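Local coordinates for non-toxic crystal protein (Bacillus thuringiensis, PDB 2D42) that is of unknown function and non-toxic, but closely resembles the aerolysin-type beta-pore-forming toxins in structure, at residues S70-R84 against L132-V146. Numbering follows the deposited sequence.
Sequences SLEGVFSFSNAYTSR and LDATQDFRDSQTIRV
Arg-84 reaches across the strand pair side-on to Asp-133: NE meets OD1 at 2.7 Å, within the guanidinium plane, while NH2 bonds OD2 at 3.0 Å. The two planes stand 35° apart, so the grip is bidentate but not flat. At the other end of the pair Glu-72 bends back at chi2 (-57°), which brings OE2 to 3.1 Å from Arg-145 NE; here carboxylate and guanidinium are nearly perpendicular, joined through one syn lone pair. On the same exposed face Thr-82 and Thr-135 approach through their OG1 atoms in a weak hydrogen bond, and Val-74 CG2 rests 3.7 Å from Thr-143 OG1.

The opposite face mixes aromatic and aliphatic side chains with a few polar ones. Phe-138 turns its ring edge to CB of Tyr-81, with CE2 3.9 Å away. Leu-71 CD1 lies beside Val-146 CB, both side chains pointing the same way, and Ile-144 CG2 packs 3.6 Å from the carbonyl oxygen of Gly-73, which has no side chain to oppose it.

Paired backbone hydrogen bonds join every second residue from Leu-71 with Val-146 to Ser-83 with Ala-134, holding 70-84 and 132-146 in unbroken antiparallel register. Behind this face lie strands 54-65, 150-185 and 219-244: Phe-77 stacks on Tyr-156, Asp-140 OD2 accepts bonds from Tyr-156 and Thr-236, and Gln-136 OE1 accepts a hydrogen bond from the backbone N of Gly-233. Long antiparallel strands running along an elongated, beta-rich chain are consistent with the ETX/MTX2 family, whose beta-pore-forming toxins this protein resembles.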
ATOM      1  N   SER A  70     -49.324  -7.103  19.451  1.00 42.92           N
ATOM      2  CA  SER A  70     -47.879  -6.972  19.327  1.00 42.65           C
ATOM      3  C   SER A  70     -47.384  -7.941  18.257  1.00 41.63           C
ATOM      4  O   SER A  70     -47.969  -9.002  18.058  1.00 42.11           O
ATOM      5  CB  SER A  70     -47.221  -7.293  20.674  1.00 42.24           C
ATOM      6  OG  SER A  70     -45.836  -7.540  20.535  1.00 44.87           O
ATOM      7  N   LEU A  71     -46.315  -7.573  17.557  1.00 39.77           N
ATOM      8  CA  LEU A  71     -45.768  -8.441  16.521  1.00 38.11           C
ATOM      9  C   LEU A  71     -44.251  -8.355  16.490  1.00 37.02           C
ATOM     10  O   LEU A  71     -43.675  -7.341  16.886  1.00 38.52           O
ATOM     11  CB  LEU A  71     -46.346  -8.062  15.151  1.00 37.50           C
ATOM     12  CG  LEU A  71     -46.045  -6.682  14.557  1.00 36.19           C
ATOM     13  CD1 LEU A  71     -44.605  -6.629  14.042  1.00 34.16           C
ATOM     14  CD2 LEU A  71     -47.005  -6.411  13.417  1.00 36.19           C
ATOM     15  N   GLU A  72     -43.609  -9.427  16.036  1.00 36.17           N
ATOM     16  CA  GLU A  72     -42.159  -9.458  15.944  1.00 34.47           C
ATOM     17  C   GLU A  72     -41.740  -8.919  14.584  1.00 34.38           C
ATOM     18  O   GLU A  72     -42.320  -9.270  13.555  1.00 33.26           O
ATOM     19  CB  GLU A  72     -41.630 -10.885  16.109  1.00 35.97           C
ATOM     20  CG  GLU A  72     -41.917 -11.515  17.462  1.00 39.06           C
ATOM     21  CD  GLU A  72     -41.358 -10.700  18.619  1.00 41.54           C
ATOM     22  OE1 GLU A  72     -40.119 -10.546  18.699  1.00 40.11           O
ATOM     23  OE2 GLU A  72     -42.162 -10.212  19.445  1.00 42.86           O
ATOM     24  N   GLY A  73     -40.737  -8.054  14.586  1.00 32.17           N
ATOM     25  CA  GLY A  73     -40.252  -7.492  13.344  1.00 29.67           C
ATOM     26  C   GLY A  73     -38.777  -7.812  13.224  1.00 27.97           C
ATOM     27  O   GLY A  73     -38.102  -8.024  14.225  1.00 28.33           O
ATOM     28  N   VAL A  74     -38.275  -7.870  12.002  1.00 26.20           N
ATOM     29  CA  VAL A  74     -36.866  -8.152  11.788  1.00 26.27           C
ATOM     30  C   VAL A  74     -36.359  -7.284  10.647  1.00 26.25           C
ATOM     31  O   VAL A  74     -36.936  -7.280   9.556  1.00 23.55           O
ATOM     32  CB  VAL A  74     -36.620  -9.646  11.427  1.00 27.29           C
ATOM     33  CG1 VAL A  74     -35.165  -9.853  11.038  1.00 27.54           C
ATOM     34  CG2 VAL A  74     -36.944 -10.542  12.628  1.00 29.59           C
ATOM     35  N   PHE A  75     -35.304  -6.527  10.926  1.00 25.77           N
ATOM     36  CA  PHE A  75     -34.669  -5.680   9.928  1.00 26.94           C
ATOM     37  C   PHE A  75     -33.444  -6.440   9.433  1.00 26.20           C
ATOM     38  O   PHE A  75     -32.547  -6.756  10.213  1.00 24.47           O
ATOM     39  CB  PHE A  75     -34.201  -4.353  10.538  1.00 25.75           C
ATOM     40  CG  PHE A  75     -35.318  -3.424  10.918  1.00 27.01           C
ATOM     41  CD1 PHE A  75     -36.067  -2.781   9.940  1.00 27.98           C
ATOM     42  CD2 PHE A  75     -35.611  -3.179  12.255  1.00 27.42           C
ATOM     43  CE1 PHE A  75     -37.093  -1.905  10.288  1.00 28.03           C
ATOM     44  CE2 PHE A  75     -36.640  -2.300  12.615  1.00 27.45           C
ATOM     45  CZ  PHE A  75     -37.378  -1.664  11.627  1.00 27.07           C
ATOM     46  N   SER A  76     -33.416  -6.755   8.146  1.00 24.45           N
ATOM     47  CA  SER A  76     -32.270  -7.440   7.574  1.00 24.24           C
ATOM     48  C   SER A  76     -31.582  -6.474   6.602  1.00 26.21           C
ATOM     49  O   SER A  76     -32.128  -6.138   5.549  1.00 24.51           O
ATOM     50  CB  SER A  76     -32.704  -8.703   6.834  1.00 23.96           C
ATOM     51  OG  SER A  76     -31.610  -9.219   6.105  1.00 25.71           O
ATOM     52  N   PHE A  77     -30.375  -6.048   6.965  1.00 26.91           N
ATOM     53  CA  PHE A  77     -29.612  -5.106   6.162  1.00 27.53           C
ATOM     54  C   PHE A  77     -28.413  -5.724   5.450  1.00 28.30           C
ATOM     55  O   PHE A  77     -27.742  -6.607   5.977  1.00 27.97           O
ATOM     56  CB  PHE A  77     -29.101  -3.965   7.046  1.00 24.94           C
ATOM     57  CG  PHE A  77     -30.180  -3.059   7.570  1.00 27.08           C
ATOM     58  CD1 PHE A  77     -30.851  -2.184   6.718  1.00 25.74           C
ATOM     59  CD2 PHE A  77     -30.497  -3.050   8.926  1.00 27.41           C
ATOM     60  CE1 PHE A  77     -31.820  -1.307   7.212  1.00 26.96           C
ATOM     61  CE2 PHE A  77     -31.462  -2.181   9.428  1.00 28.34           C
ATOM     62  CZ  PHE A  77     -32.123  -1.308   8.570  1.00 28.99           C
ATOM     63  N   SER A  78     -28.150  -5.218   4.253  1.00 27.21           N
ATOM     64  CA  SER A  78     -27.030  -5.647   3.433  1.00 30.26           C
ATOM     65  C   SER A  78     -26.603  -4.437   2.624  1.00 29.84           C
ATOM     66  O   SER A  78     -27.329  -3.988   1.744  1.00 30.21           O
ATOM     67  CB  SER A  78     -27.442  -6.769   2.482  1.00 30.36           C
ATOM     68  OG  SER A  78     -26.428  -6.984   1.515  1.00 36.99           O
ATOM     69  N   ASN A  79     -25.427  -3.906   2.916  1.00 29.81           N
ATOM     70  CA  ASN A  79     -24.966  -2.746   2.189  1.00 32.76           C
ATOM     71  C   ASN A  79     -23.478  -2.873   1.861  1.00 34.05           C
ATOM     72  O   ASN A  79     -22.648  -3.102   2.739  1.00 32.53           O
ATOM     73  CB  ASN A  79     -25.280  -1.494   3.020  1.00 36.68           C
ATOM     74  CG  ASN A  79     -26.780  -1.381   3.363  1.00 42.29           C
ATOM     75  OD1 ASN A  79     -27.592  -0.926   2.553  1.00 45.32           O
ATOM     76  ND2 ASN A  79     -27.146  -1.824   4.559  1.00 43.64           N
ATOM     77  N   ALA A  80     -23.156  -2.759   0.578  1.00 35.34           N
ATOM     78  CA  ALA A  80     -21.776  -2.865   0.121  1.00 37.52           C
ATOM     79  C   ALA A  80     -21.171  -1.474   0.041  1.00 37.25           C
ATOM     80  O   ALA A  80     -21.422  -0.739  -0.908  1.00 40.47           O
ATOM     81  CB  ALA A  80     -21.728  -3.548  -1.250  1.00 38.60           C
ATOM     82  N   TYR A  81     -20.372  -1.122   1.045  1.00 37.51           N
ATOM     83  CA  TYR A  81     -19.731   0.185   1.123  1.00 36.68           C
ATOM     84  C   TYR A  81     -18.307   0.155   0.585  1.00 35.46           C
ATOM     85  O   TYR A  81     -17.531  -0.747   0.891  1.00 32.36           O
ATOM     86  CB  TYR A  81     -19.700   0.671   2.574  1.00 41.04           C
ATOM     87  CG  TYR A  81     -19.582   2.171   2.703  1.00 45.08           C
ATOM     88  CD1 TYR A  81     -20.663   3.001   2.384  1.00 48.11           C
ATOM     89  CD2 TYR A  81     -18.388   2.766   3.111  1.00 46.19           C
ATOM     90  CE1 TYR A  81     -20.558   4.394   2.468  1.00 50.45           C
ATOM     91  CE2 TYR A  81     -18.268   4.155   3.198  1.00 49.58           C
ATOM     92  CZ  TYR A  81     -19.357   4.964   2.873  1.00 51.13           C
ATOM     93  OH  TYR A  81     -19.245   6.337   2.938  1.00 53.99           O
ATOM     94  N   THR A  82     -17.963   1.168  -0.196  1.00 34.63           N
ATOM     95  CA  THR A  82     -16.641   1.266  -0.789  1.00 35.99           C
ATOM     96  C   THR A  82     -15.799   2.344  -0.141  1.00 36.50           C
ATOM     97  O   THR A  82     -16.177   3.512  -0.141  1.00 38.91           O
ATOM     98  CB  THR A  82     -16.728   1.588  -2.282  1.00 33.38           C
ATOM     99  OG1 THR A  82     -17.389   0.515  -2.959  1.00 34.23           O
ATOM    100  CG2 THR A  82     -15.335   1.781  -2.866  1.00 32.60           C
ATOM    101  N   SER A  83     -14.659   1.948   0.410  1.00 37.19           N
ATOM    102  CA  SER A  83     -13.748   2.897   1.038  1.00 39.26           C
ATOM    103  C   SER A  83     -12.451   2.903   0.231  1.00 39.11           C
ATOM    104  O   SER A  83     -12.024   1.871  -0.286  1.00 38.75           O
ATOM    105  CB  SER A  83     -13.469   2.498   2.490  1.00 41.54           C
ATOM    106  OG  SER A  83     -14.652   2.561   3.274  1.00 45.05           O
ATOM    107  N   ARG A  84     -11.830   4.071   0.121  1.00 38.96           N
ATOM    108  CA  ARG A  84     -10.604   4.205  -0.647  1.00 37.10           C
ATOM    109  C   ARG A  84      -9.366   4.473   0.183  1.00 36.18           C
ATOM    110  O   ARG A  84      -9.431   5.104   1.237  1.00 34.96           O
ATOM    111  CB  ARG A  84     -10.757   5.333  -1.671  1.00 40.27           C
ATOM    112  CG  ARG A  84      -9.476   5.669  -2.417  1.00 44.46           C
ATOM    113  CD  ARG A  84      -9.749   6.580  -3.602  1.00 48.68           C
ATOM    114  NE  ARG A  84     -10.737   6.000  -4.511  1.00 51.94           N
ATOM    115  CZ  ARG A  84     -11.076   6.527  -5.685  1.00 53.20           C
ATOM    116  NH1 ARG A  84     -10.508   7.649  -6.102  1.00 54.73           N
ATOM    117  NH2 ARG A  84     -11.992   5.933  -6.440  1.00 55.20           N
ATOM    118  N   LEU A 132      -6.731   2.493  -4.296  1.00 35.82           N
ATOM    119  CA  LEU A 132      -7.350   1.177  -4.262  1.00 37.13           C
ATOM    120  C   LEU A 132      -8.711   1.255  -3.582  1.00 37.80           C
ATOM    121  O   LEU A 132      -8.811   1.656  -2.420  1.00 36.86           O
ATOM    122  CB  LEU A 132      -6.466   0.179  -3.506  1.00 37.35           C
ATOM    123  CG  LEU A 132      -7.071  -1.219  -3.316  1.00 40.12           C
ATOM    124  CD1 LEU A 132      -7.298  -1.877  -4.672  1.00 39.35           C
ATOM    125  CD2 LEU A 132      -6.150  -2.073  -2.467  1.00 39.33           C
ATOM    126  N   ASP A 133      -9.756   0.880  -4.315  1.00 37.85           N
ATOM    127  CA  ASP A 133     -11.108   0.880  -3.771  1.00 37.88           C
ATOM    128  C   ASP A 133     -11.418  -0.513  -3.289  1.00 36.88           C
ATOM    129  O   ASP A 133     -11.359  -1.466  -4.058  1.00 37.61           O
ATOM    130  CB  ASP A 133     -12.141   1.269  -4.825  1.00 38.49           C
ATOM    131  CG  ASP A 133     -12.026   2.712  -5.245  1.00 42.16           C
ATOM    132  OD1 ASP A 133     -11.834   3.578  -4.365  1.00 42.09           O
ATOM    133  OD2 ASP A 133     -12.139   2.983  -6.457  1.00 46.00           O
ATOM    134  N   ALA A 134     -11.735  -0.629  -2.008  1.00 36.48           N
ATOM    135  CA  ALA A 134     -12.067  -1.915  -1.429  1.00 35.87           C
ATOM    136  C   ALA A 134     -13.543  -1.892  -1.066  1.00 35.64           C
ATOM    137  O   ALA A 134     -14.042  -0.911  -0.511  1.00 34.97           O
ATOM    138  CB  ALA A 134     -11.226  -2.166  -0.192  1.00 37.60           C
ATOM    139  N   THR A 135     -14.243  -2.970  -1.393  1.00 34.64           N
ATOM    140  CA  THR A 135     -15.658  -3.057  -1.090  1.00 34.19           C
ATOM    141  C   THR A 135     -15.893  -3.961   0.110  1.00 33.81           C
ATOM    142  O   THR A 135     -15.496  -5.123   0.116  1.00 32.96           O
ATOM    143  CB  THR A 135     -16.454  -3.599  -2.294  1.00 34.14           C
ATOM    144  OG1 THR A 135     -16.399  -2.650  -3.368  1.00 34.40           O
ATOM    145  CG2 THR A 135     -17.902  -3.844  -1.912  1.00 36.36           C
ATOM    146  N   GLN A 136     -16.522  -3.406   1.139  1.00 33.02           N
ATOM    147  CA  GLN A 136     -16.839  -4.166   2.336  1.00 33.01           C
ATOM    148  C   GLN A 136     -18.321  -4.497   2.263  1.00 33.17           C
ATOM    149  O   GLN A 136     -19.135  -3.628   1.958  1.00 33.74           O
ATOM    150  CB  GLN A 136     -16.539  -3.330   3.582  1.00 33.82           C
ATOM    151  CG  GLN A 136     -15.054  -3.096   3.813  1.00 33.77           C
ATOM    152  CD  GLN A 136     -14.778  -2.212   5.014  1.00 34.84           C
ATOM    153  OE1 GLN A 136     -14.886  -0.985   4.935  1.00 30.48           O
ATOM    154  NE2 GLN A 136     -14.426  -2.834   6.141  1.00 31.22           N
ATOM    155  N   ASP A 137     -18.674  -5.753   2.515  1.00 35.73           N
ATOM    156  CA  ASP A 137     -20.077  -6.168   2.471  1.00 38.09           C
ATOM    157  C   ASP A 137     -20.661  -6.259   3.879  1.00 36.97           C
ATOM    158  O   ASP A 137     -20.568  -7.294   4.532  1.00 38.18           O
ATOM    159  CB  ASP A 137     -20.218  -7.533   1.784  1.00 40.48           C
ATOM    160  CG  ASP A 137     -19.752  -7.518   0.339  1.00 42.98           C
ATOM    161  OD1 ASP A 137     -20.333  -6.776  -0.475  1.00 44.88           O
ATOM    162  OD2 ASP A 137     -18.802  -8.255   0.014  1.00 46.08           O
ATOM    163  N   PHE A 138     -21.276  -5.181   4.340  1.00 35.02           N
ATOM    164  CA  PHE A 138     -21.856  -5.171   5.672  1.00 32.84           C
ATOM    165  C   PHE A 138     -23.250  -5.781   5.670  1.00 33.43           C
ATOM    166  O   PHE A 138     -24.147  -5.323   4.961  1.00 34.15           O
ATOM    167  CB  PHE A 138     -21.896  -3.741   6.217  1.00 30.58           C
ATOM    168  CG  PHE A 138     -20.538  -3.116   6.365  1.00 29.18           C
ATOM    169  CD1 PHE A 138     -19.655  -3.572   7.335  1.00 29.09           C
ATOM    170  CD2 PHE A 138     -20.131  -2.091   5.512  1.00 29.08           C
ATOM    171  CE1 PHE A 138     -18.378  -3.022   7.459  1.00 28.16           C
ATOM    172  CE2 PHE A 138     -18.859  -1.531   5.625  1.00 27.10           C
ATOM    173  CZ  PHE A 138     -17.979  -1.998   6.601  1.00 28.41           C
ATOM    174  N   ARG A 139     -23.415  -6.831   6.469  1.00 31.92           N
ATOM    175  CA  ARG A 139     -24.684  -7.527   6.591  1.00 32.82           C
ATOM    176  C   ARG A 139     -25.006  -7.639   8.075  1.00 32.67           C
ATOM    177  O   ARG A 139     -24.186  -8.122   8.858  1.00 30.32           O
ATOM    178  CB  ARG A 139     -24.597  -8.936   5.985  1.00 36.24           C
ATOM    179  CG  ARG A 139     -24.238  -8.995   4.501  1.00 42.85           C
ATOM    180  CD  ARG A 139     -24.430 -10.419   3.959  1.00 47.90           C
ATOM    181  NE  ARG A 139     -24.004 -10.570   2.568  1.00 50.90           N
ATOM    182  CZ  ARG A 139     -22.734 -10.600   2.171  1.00 53.36           C
ATOM    183  NH1 ARG A 139     -22.437 -10.738   0.885  1.00 54.57           N
ATOM    184  NH2 ARG A 139     -21.755 -10.500   3.061  1.00 54.50           N
ATOM    185  N   ASP A 140     -26.193  -7.181   8.455  1.00 29.70           N
ATOM    186  CA  ASP A 140     -26.628  -7.236   9.844  1.00 32.32           C
ATOM    187  C   ASP A 140     -28.140  -7.316   9.906  1.00 30.96           C
ATOM    188  O   ASP A 140     -28.836  -6.927   8.964  1.00 31.66           O
ATOM    189  CB  ASP A 140     -26.152  -5.995  10.613  1.00 33.52           C
ATOM    190  CG  ASP A 140     -24.654  -5.993  10.845  1.00 35.96           C
ATOM    191  OD1 ASP A 140     -24.183  -6.787  11.680  1.00 39.52           O
ATOM    192  OD2 ASP A 140     -23.944  -5.209  10.187  1.00 37.53           O
ATOM    193  N   SER A 141     -28.649  -7.830  11.016  1.00 29.18           N
ATOM    194  CA  SER A 141     -30.085  -7.934  11.195  1.00 31.48           C
ATOM    195  C   SER A 141     -30.414  -7.580  12.628  1.00 29.88           C
ATOM    196  O   SER A 141     -29.536  -7.566  13.486  1.00 32.60           O
ATOM    197  CB  SER A 141     -30.575  -9.349  10.883  1.00 31.46           C
ATOM    198  OG  SER A 141     -30.171 -10.254  11.895  1.00 37.06           O
ATOM    199  N   GLN A 142     -31.679  -7.287  12.884  1.00 29.46           N
ATOM    200  CA  GLN A 142     -32.116  -6.926  14.224  1.00 30.39           C
ATOM    201  C   GLN A 142     -33.581  -7.276  14.417  1.00 30.55           C
ATOM    202  O   GLN A 142     -34.440  -6.846  13.643  1.00 30.46           O
ATOM    203  CB  GLN A 142     -31.931  -5.426  14.455  1.00 30.55           C
ATOM    204  CG  GLN A 142     -32.550  -4.911  15.755  1.00 32.67           C
ATOM    205  CD  GLN A 142     -31.787  -5.353  16.979  1.00 34.03           C
ATOM    206  OE1 GLN A 142     -30.622  -5.004  17.152  1.00 35.50           O
ATOM    207  NE2 GLN A 142     -32.435  -6.132  17.837  1.00 35.22           N
ATOM    208  N   THR A 143     -33.865  -8.047  15.458  1.00 30.51           N
ATOM    209  CA  THR A 143     -35.229  -8.436  15.756  1.00 30.95           C
ATOM    210  C   THR A 143     -35.775  -7.443  16.761  1.00 30.35           C
ATOM    211  O   THR A 143     -35.053  -6.978  17.641  1.00 30.00           O
ATOM    212  CB  THR A 143     -35.280  -9.852  16.338  1.00 33.27           C
ATOM    213  OG1 THR A 143     -34.616 -10.746  15.437  1.00 35.26           O
ATOM    214  CG2 THR A 143     -36.722 -10.305  16.508  1.00 32.44           C
ATOM    215  N   ILE A 144     -37.055  -7.127  16.635  1.00 31.74           N
ATOM    216  CA  ILE A 144     -37.680  -6.149  17.507  1.00 32.50           C
ATOM    217  C   ILE A 144     -39.135  -6.499  17.756  1.00 32.49           C
ATOM    218  O   ILE A 144     -39.787  -7.100  16.910  1.00 31.56           O
ATOM    219  CB  ILE A 144     -37.627  -4.744  16.851  1.00 34.50           C
ATOM    220  CG1 ILE A 144     -38.145  -3.689  17.820  1.00 36.60           C
ATOM    221  CG2 ILE A 144     -38.461  -4.730  15.571  1.00 34.31           C
ATOM    222  CD1 ILE A 144     -37.259  -3.514  19.024  1.00 38.72           C
ATOM    223  N   ARG A 145     -39.642  -6.126  18.922  1.00 33.03           N
ATOM    224  CA  ARG A 145     -41.034  -6.378  19.230  1.00 33.27           C
ATOM    225  C   ARG A 145     -41.742  -5.055  19.064  1.00 31.10           C
ATOM    226  O   ARG A 145     -41.465  -4.096  19.782  1.00 31.25           O
ATOM    227  CB  ARG A 145     -41.205  -6.890  20.661  1.00 38.36           C
ATOM    228  CG  ARG A 145     -42.663  -7.091  21.048  1.00 43.86           C
ATOM    229  CD  ARG A 145     -42.803  -7.816  22.380  1.00 49.67           C
ATOM    230  NE  ARG A 145     -42.263  -9.172  22.312  1.00 54.27           N
ATOM    231  CZ  ARG A 145     -42.330 -10.057  23.301  1.00 57.31           C
ATOM    232  NH1 ARG A 145     -42.915  -9.733  24.449  1.00 57.97           N
ATOM    233  NH2 ARG A 145     -41.814 -11.270  23.142  1.00 58.35           N
ATOM    234  N   VAL A 146     -42.649  -4.992  18.100  1.00 29.00           N
ATOM    235  CA  VAL A 146     -43.370  -3.758  17.856  1.00 28.26           C
ATOM    236  C   VAL A 146     -44.724  -3.787  18.531  1.00 30.40           C
ATOM    237  O   VAL A 146     -45.619  -4.529  18.122  1.00 30.60           O
ATOM    238  CB  VAL A 146     -43.585  -3.510  16.359  1.00 26.40           C
ATOM    239  CG1 VAL A 146     -44.161  -2.123  16.161  1.00 23.85           C
ATOM    240  CG2 VAL A 146     -42.266  -3.673  15.610  1.00 24.85           C
TER
HETATM  241  O   HOH W   1     -23.471  -6.699   1.831  1.00 42.68           O